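Carbohydrate binding module (Escherichia coli, PDB 2XFD) binds cellobiose through a calcium ion and probably recognises plant polysaccharides such as xylan. Local coordinates at residues Val7-Gln21 / Arg50-Val64. Numbering follows the deposited sequence.
Sequences VRARGVNGQESVSLQ and RVAFTNDATGRDVQV. With CA (calcium ion), chain C; BGC (beta-D-glucopyranose), chain B.
The calcium-dependent sugar site of this beta-sandwich module is built largely on the loop joining strands 48-53 and 62-69, and E16, from the turn between strands 4-11 and 17-22, accepts a backbone N-H of that loop. The carboxylate atom E16 OE2 accepts from D61 N at 3.1 Å through its anti lone pair, while N13 N uses the syn one and V12 N comes from above the carboxylate plane; E16 OE1 takes G14 N. The bonds from V12, N13 and G14 fix the carboxylate within its own loop, the one from D61 N ties it to the calcium-binding loop, and so many donors probably favour a charged carboxylate. A bend in the E16 chain (chi2 86°) turns the acid toward these amides. With an alanine here, both oxygens would go, and D61 N would probably be left without its mate.

Beside this, R60 clasps Q15 side-on: NE, 2.9 Å from Q15 OE1, lies on a lone pair, NH2 reaches the same atom from above the amide plane, and the two flat groups stand 84° apart. R60 NH1 binds N55 O, bracing its own loop. N55 sends ND2 to Q15 O at 2.9 Å and receives S17 N on OD1 at 2.8 Å, from above the carbonyl plane.

Two antiparallel ladders, one in each sheet, lead into the loops: R10 pairs with Q63, where R10 NE also meets Q63 OE1 at 2.8 Å, and S19 with A52. Between the sheets, V18 CG1 packs 4.0 Å from V62 CG2, which also covers one face of the F53 ring.

The braced loop supplies D56 OD1, R60 O and D61 OD2 to the calcium, completed by H101 O, a water and glucose O2 and O3, the direct metal-to-sugar coordination characteristic of modules such as CBM60 that bind their sugar through calcium.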
loop_
_atom_site.group_PDB
_atom_site.type_symbol
_atom_site.label_atom_id
_atom_site.label_comp_id
_atom_site.label_asym_id
_atom_site.label_seq_id
_atom_site.Cartn_x
_atom_site.Cartn_y
_atom_site.Cartn_z
ATOM N N VAL A 7 8.235 -0.959 2.090
ATOM C CA VAL A 7 7.105 -1.380 1.324
ATOM C C VAL A 7 7.612 -2.220 0.152
ATOM O O VAL A 7 8.466 -1.761 -0.595
ATOM C CB VAL A 7 6.302 -0.178 0.834
ATOM C CG1 VAL A 7 5.110 -0.604 -0.030
ATOM C CG2 VAL A 7 5.872 0.679 1.988
ATOM N N ARG A 8 7.070 -3.431 -0.036
ATOM C CA ARG A 8 7.378 -4.244 -1.208
ATOM C C ARG A 8 6.130 -4.233 -2.104
ATOM O O ARG A 8 5.082 -4.730 -1.705
ATOM C CB ARG A 8 7.743 -5.667 -0.798
ATOM C CG ARG A 8 8.147 -6.469 -2.032
ATOM C CD ARG A 8 9.097 -7.484 -1.862
ATOM N NE ARG A 8 9.629 -8.090 -3.037
ATOM C CZ ARG A 8 10.798 -7.854 -3.656
ATOM N NH1 ARG A 8 11.127 -8.647 -4.662
ATOM N NH2 ARG A 8 11.583 -6.848 -3.335
ATOM N N ALA A 9 6.235 -3.643 -3.296
ATOM C CA ALA A 9 5.087 -3.430 -4.145
ATOM C C ALA A 9 5.489 -3.291 -5.591
ATOM O O ALA A 9 6.669 -3.050 -5.906
ATOM C CB ALA A 9 4.332 -2.218 -3.694
ATOM N N ARG A 10 4.480 -3.382 -6.452
ATOM C CA ARG A 10 4.615 -3.163 -7.883
ATOM C C ARG A 10 3.361 -2.526 -8.420
ATOM O O ARG A 10 2.286 -2.631 -7.811
ATOM C CB ARG A 10 4.872 -4.482 -8.654
ATOM C CG ARG A 10 3.666 -5.369 -8.797
ATOM C CD ARG A 10 3.919 -6.625 -9.565
ATOM N NE ARG A 10 2.716 -7.356 -9.931
ATOM C CZ ARG A 10 2.091 -7.250 -11.116
ATOM N NH1 ARG A 10 1.119 -8.084 -11.394
ATOM N NH2 ARG A 10 2.442 -6.320 -11.986
ATOM N N GLY A 11 3.515 -1.923 -9.587
ATOM C CA GLY A 11 2.394 -1.565 -10.425
ATOM C C GLY A 11 2.246 -2.584 -11.556
ATOM O O GLY A 11 3.084 -3.460 -11.737
ATOM N N VAL A 12 1.154 -2.412 -12.279
ATOM C CA VAL A 12 0.935 -3.212 -13.471
ATOM C C VAL A 12 1.450 -2.539 -14.748
ATOM O O VAL A 12 1.906 -3.223 -15.637
ATOM C CB VAL A 12 -0.510 -3.649 -13.584
ATOM C CG1 VAL A 12 -0.980 -4.433 -12.428
ATOM C CG2 VAL A 12 -1.353 -2.717 -13.888
ATOM N N ASN A 13 1.417 -1.208 -14.822
ATOM C CA ASN A 13 1.965 -0.565 -16.007
ATOM C C ASN A 13 3.163 0.345 -15.766
ATOM O O ASN A 13 3.763 0.761 -16.751
ATOM C CB ASN A 13 0.894 0.145 -16.862
ATOM C CG ASN A 13 0.516 1.502 -16.363
ATOM O OD1 ASN A 13 0.954 2.008 -15.315
ATOM N ND2 ASN A 13 -0.336 2.138 -17.138
ATOM N N GLY A 14 3.568 0.577 -14.538
ATOM C CA GLY A 14 4.739 1.346 -14.249
ATOM C C GLY A 14 4.552 2.840 -14.086
ATOM O O GLY A 14 5.544 3.573 -13.959
ATOM N N GLN A 15 3.306 3.301 -14.093
ATOM C CA GLN A 15 2.984 4.671 -13.865
ATOM C C GLN A 15 2.345 4.903 -12.472
ATOM O O GLN A 15 2.087 6.034 -12.093
ATOM C CB GLN A 15 2.013 5.182 -14.909
ATOM C CG GLN A 15 2.511 5.130 -16.290
ATOM C CD GLN A 15 1.383 5.313 -17.339
ATOM O OE1 GLN A 15 0.139 5.347 -17.014
ATOM N NE2 GLN A 15 1.788 5.227 -18.587
ATOM N N GLU A 16 2.087 3.813 -11.734
ATOM C CA GLU A 16 1.371 3.898 -10.509
ATOM C C GLU A 16 2.175 4.614 -9.442
ATOM O O GLU A 16 3.385 4.427 -9.283
ATOM C CB GLU A 16 0.964 2.519 -10.013
ATOM C CG GLU A 16 0.051 1.788 -10.962
ATOM C CD GLU A 16 0.694 0.988 -12.080
ATOM O OE1 GLU A 16 1.935 1.088 -12.283
ATOM O OE2 GLU A 16 -0.075 0.207 -12.762
ATOM N N SER A 17 1.448 5.425 -8.625
ATOM C CA SER A 17 1.992 6.139 -7.478
ATOM C C SER A 17 1.396 5.627 -6.190
ATOM O O SER A 17 0.162 5.484 -6.075
ATOM C CB SER A 17 1.762 7.636 -7.590
ATOM O OG SER A 17 2.402 8.338 -6.537
ATOM N N VAL A 18 2.227 5.354 -5.202
ATOM C CA VAL A 18 1.782 5.016 -3.874
ATOM C C VAL A 18 2.390 5.971 -2.859
ATOM O O VAL A 18 3.498 6.510 -3.020
ATOM C CB VAL A 18 2.085 3.578 -3.475
ATOM C CG1 VAL A 18 1.296 2.640 -4.340
ATOM C CG2 VAL A 18 3.570 3.286 -3.470
ATOM N N SER A 19 1.671 6.126 -1.780
ATOM C CA SER A 19 2.095 6.902 -0.611
ATOM C C SER A 19 2.093 6.025 0.624
ATOM O O SER A 19 1.115 5.364 0.924
ATOM C CB SER A 19 1.123 8.059 -0.416
ATOM O OG SER A 19 1.210 8.977 -1.481
ATOM N N LEU A 20 3.189 6.094 1.347
ATOM C CA LEU A 20 3.262 5.543 2.704
ATOM C C LEU A 20 2.763 6.631 3.666
ATOM O O LEU A 20 3.353 7.719 3.673
ATOM C CB LEU A 20 4.717 5.185 3.043
ATOM C CG LEU A 20 4.920 4.715 4.453
ATOM C CD1 LEU A 20 4.197 3.442 4.825
ATOM C CD2 LEU A 20 6.413 4.543 4.706
ATOM N N GLN A 21 1.741 6.326 4.418
ATOM C CA GLN A 21 1.124 7.280 5.342
ATOM C C GLN A 21 1.177 6.747 6.760
ATOM O O GLN A 21 1.022 5.528 6.956
ATOM C CB GLN A 21 -0.325 7.517 4.938
ATOM C CG GLN A 21 -0.495 8.007 3.525
ATOM C CD GLN A 21 -1.965 8.090 3.136
ATOM O OE1 GLN A 21 -2.760 7.211 3.421
ATOM N NE2 GLN A 21 -2.278 9.093 2.414
ATOM N N ARG A 50 -0.685 3.238 6.518
ATOM C CA ARG A 50 -1.402 2.908 5.298
ATOM C C ARG A 50 -0.467 2.975 4.116
ATOM O O ARG A 50 0.460 3.790 4.060
ATOM C CB ARG A 50 -2.557 3.887 5.095
ATOM C CG ARG A 50 -3.611 3.833 6.172
ATOM C CD ARG A 50 -4.641 4.911 6.014
ATOM N NE ARG A 50 -5.589 4.777 7.098
ATOM C CZ ARG A 50 -6.570 5.655 7.324
ATOM N NH1 ARG A 50 -7.322 5.513 8.406
ATOM N NH2 ARG A 50 -6.795 6.626 6.485
ATOM N N VAL A 51 -0.700 2.103 3.131
ATOM C CA VAL A 51 -0.108 2.225 1.809
ATOM C C VAL A 51 -1.248 2.530 0.869
ATOM O O VAL A 51 -2.190 1.754 0.736
ATOM C CB VAL A 51 0.630 0.980 1.368
ATOM C CG1 VAL A 51 1.124 1.127 -0.039
ATOM C CG2 VAL A 51 1.763 0.671 2.327
ATOM N N ALA A 52 -1.198 3.735 0.268
ATOM C CA ALA A 52 -2.285 4.260 -0.546
ATOM C C ALA A 52 -1.886 4.378 -1.977
ATOM O O ALA A 52 -0.830 4.901 -2.318
ATOM C CB ALA A 52 -2.694 5.643 -0.066
ATOM N N PHE A 53 -2.763 3.952 -2.870
ATOM C CA PHE A 53 -2.656 4.130 -4.332
ATOM C C PHE A 53 -3.475 5.380 -4.654
ATOM O O PHE A 53 -4.620 5.471 -4.253
ATOM C CB PHE A 53 -3.239 2.901 -5.019
ATOM C CG PHE A 53 -3.383 2.925 -6.520
ATOM C CD1 PHE A 53 -2.472 3.550 -7.385
ATOM C CD2 PHE A 53 -4.393 2.192 -7.084
ATOM C CE1 PHE A 53 -2.613 3.473 -8.760
ATOM C CE2 PHE A 53 -4.537 2.081 -8.447
ATOM C CZ PHE A 53 -3.642 2.703 -9.300
ATOM N N THR A 54 -2.877 6.341 -5.362
ATOM C CA THR A 54 -3.465 7.677 -5.479
ATOM C C THR A 54 -3.723 8.119 -6.911
ATOM O O THR A 54 -4.357 9.163 -7.053
ATOM C CB THR A 54 -2.557 8.690 -4.795
ATOM O OG1 THR A 54 -1.305 8.746 -5.471
ATOM C CG2 THR A 54 -2.328 8.383 -3.331
ATOM N N ASN A 55 -3.240 7.426 -7.943
ATOM C CA ASN A 55 -3.375 7.882 -9.318
ATOM C C ASN A 55 -4.001 6.862 -10.237
ATOM O O ASN A 55 -3.566 6.686 -11.383
ATOM C CB ASN A 55 -2.041 8.452 -9.840
ATOM C CG ASN A 55 -1.022 7.386 -10.069
ATOM O OD1 ASN A 55 -1.120 6.294 -9.466
ATOM N ND2 ASN A 55 -0.025 7.648 -10.904
ATOM N N ASP A 56 -4.997 6.170 -9.754
ATOM C CA ASP A 56 -5.715 5.203 -10.560
ATOM C C ASP A 56 -6.167 5.860 -11.879
ATOM O O ASP A 56 -6.574 7.032 -11.913
ATOM C CB ASP A 56 -6.923 4.671 -9.795
ATOM C CG ASP A 56 -7.584 3.541 -10.478
ATOM O OD1 ASP A 56 -6.903 2.744 -11.150
ATOM O OD2 ASP A 56 -8.817 3.404 -10.296
ATOM N N ALA A 57 -6.154 5.040 -12.912
ATOM C CA ALA A 57 -6.525 5.389 -14.283
ATOM C C ALA A 57 -6.589 4.104 -15.022
ATOM O O ALA A 57 -6.189 3.031 -14.567
ATOM C CB ALA A 57 -5.555 6.287 -14.910
ATOM N N THR A 58 -7.004 4.209 -16.291
ATOM C CA THR A 58 -6.957 3.085 -17.182
ATOM C C THR A 58 -5.597 2.409 -17.166
ATOM O O THR A 58 -4.584 3.074 -17.330
ATOM C CB THR A 58 -7.270 3.581 -18.641
ATOM O OG1 THR A 58 -8.563 4.111 -18.598
ATOM C CG2 THR A 58 -7.134 2.412 -19.631
ATOM N N GLY A 59 -5.554 1.094 -17.010
ATOM C CA GLY A 59 -4.315 0.323 -17.096
ATOM C C GLY A 59 -3.465 0.301 -15.844
ATOM O O GLY A 59 -2.427 -0.371 -15.840
ATOM N N ARG A 60 -3.872 1.043 -14.804
ATOM C CA ARG A 60 -3.074 1.176 -13.593
ATOM C C ARG A 60 -3.725 0.464 -12.397
ATOM O O ARG A 60 -4.905 0.682 -12.114
ATOM C CB ARG A 60 -2.943 2.618 -13.202
ATOM C CG ARG A 60 -2.241 3.533 -14.200
ATOM C CD ARG A 60 -2.110 4.921 -13.662
ATOM N NE ARG A 60 -1.569 5.837 -14.663
ATOM C CZ ARG A 60 -1.594 7.146 -14.607
ATOM N NH1 ARG A 60 -2.186 7.781 -13.631
ATOM N NH2 ARG A 60 -1.065 7.833 -15.605
ATOM N N ASP A 61 -2.940 -0.377 -11.731
ATOM C CA ASP A 61 -3.329 -1.111 -10.525
ATOM C C ASP A 61 -2.044 -1.370 -9.727
ATOM O O ASP A 61 -0.951 -1.409 -10.305
ATOM C CB ASP A 61 -3.958 -2.488 -10.887
ATOM C CG ASP A 61 -5.255 -2.403 -11.618
ATOM O OD1 ASP A 61 -5.378 -3.146 -12.641
ATOM O OD2 ASP A 61 -6.153 -1.681 -11.173
ATOM N N VAL A 62 -2.193 -1.583 -8.413
ATOM C CA VAL A 62 -1.046 -1.824 -7.527
ATOM C C VAL A 62 -1.200 -3.162 -6.832
ATOM O O VAL A 62 -2.297 -3.522 -6.363
ATOM C CB VAL A 62 -0.930 -0.696 -6.517
ATOM C CG1 VAL A 62 0.103 -1.012 -5.434
ATOM C CG2 VAL A 62 -0.587 0.640 -7.229
ATOM N N GLN A 63 -0.101 -3.892 -6.727
ATOM C CA GLN A 63 -0.015 -5.123 -5.924
ATOM C C GLN A 63 1.042 -4.851 -4.838
ATOM O O GLN A 63 2.202 -4.657 -5.156
ATOM C CB GLN A 63 0.325 -6.328 -6.767
ATOM C CG GLN A 63 0.250 -7.640 -6.023
ATOM C CD GLN A 63 0.781 -8.828 -6.781
ATOM O OE1 GLN A 63 1.366 -8.726 -7.851
ATOM N NE2 GLN A 63 0.543 -9.966 -6.276
ATOM N N VAL A 64 0.613 -4.887 -3.578
ATOM C CA VAL A 64 1.493 -4.745 -2.416
ATOM C C VAL A 64 1.697 -6.102 -1.828
ATOM O O VAL A 64 0.767 -6.749 -1.398
ATOM C CB VAL A 64 0.853 -3.761 -1.365
ATOM C CG1 VAL A 64 1.835 -3.601 -0.203
ATOM C CG2 VAL A 64 0.454 -2.464 -1.955
HETATM CA CA CA C . -7.194 0.375 -11.596
HETATM C C2 BGC B . -10.345 -0.763 -12.173
HETATM C C3 BGC B . -10.517 0.530 -11.397
HETATM C C4 BGC B . -11.857 1.212 -11.719
HETATM C C5 BGC B . -12.966 0.205 -11.472
HETATM C C6 BGC B . -14.418 0.673 -11.717
HETATM C C1 BGC B . -11.545 -1.660 -11.998
HETATM O O2 BGC B . -9.083 -1.338 -11.771
HETATM O O3 BGC B . -9.436 1.392 -11.765
HETATM O O4 BGC B . -12.082 2.310 -10.873
HETATM O O5 BGC B . -12.728 -0.923 -12.264
HETATM O O6 BGC B . -14.502 1.021 -13.084
HETATM O O HOH W 1 0.622 -10.666 -10.258
HETATM O O HOH W 2 1.021 8.688 -4.197
HETATM O O HOH W 3 -5.451 7.625 4.098
HETATM O O HOH W 4 -7.359 0.538 -13.970
#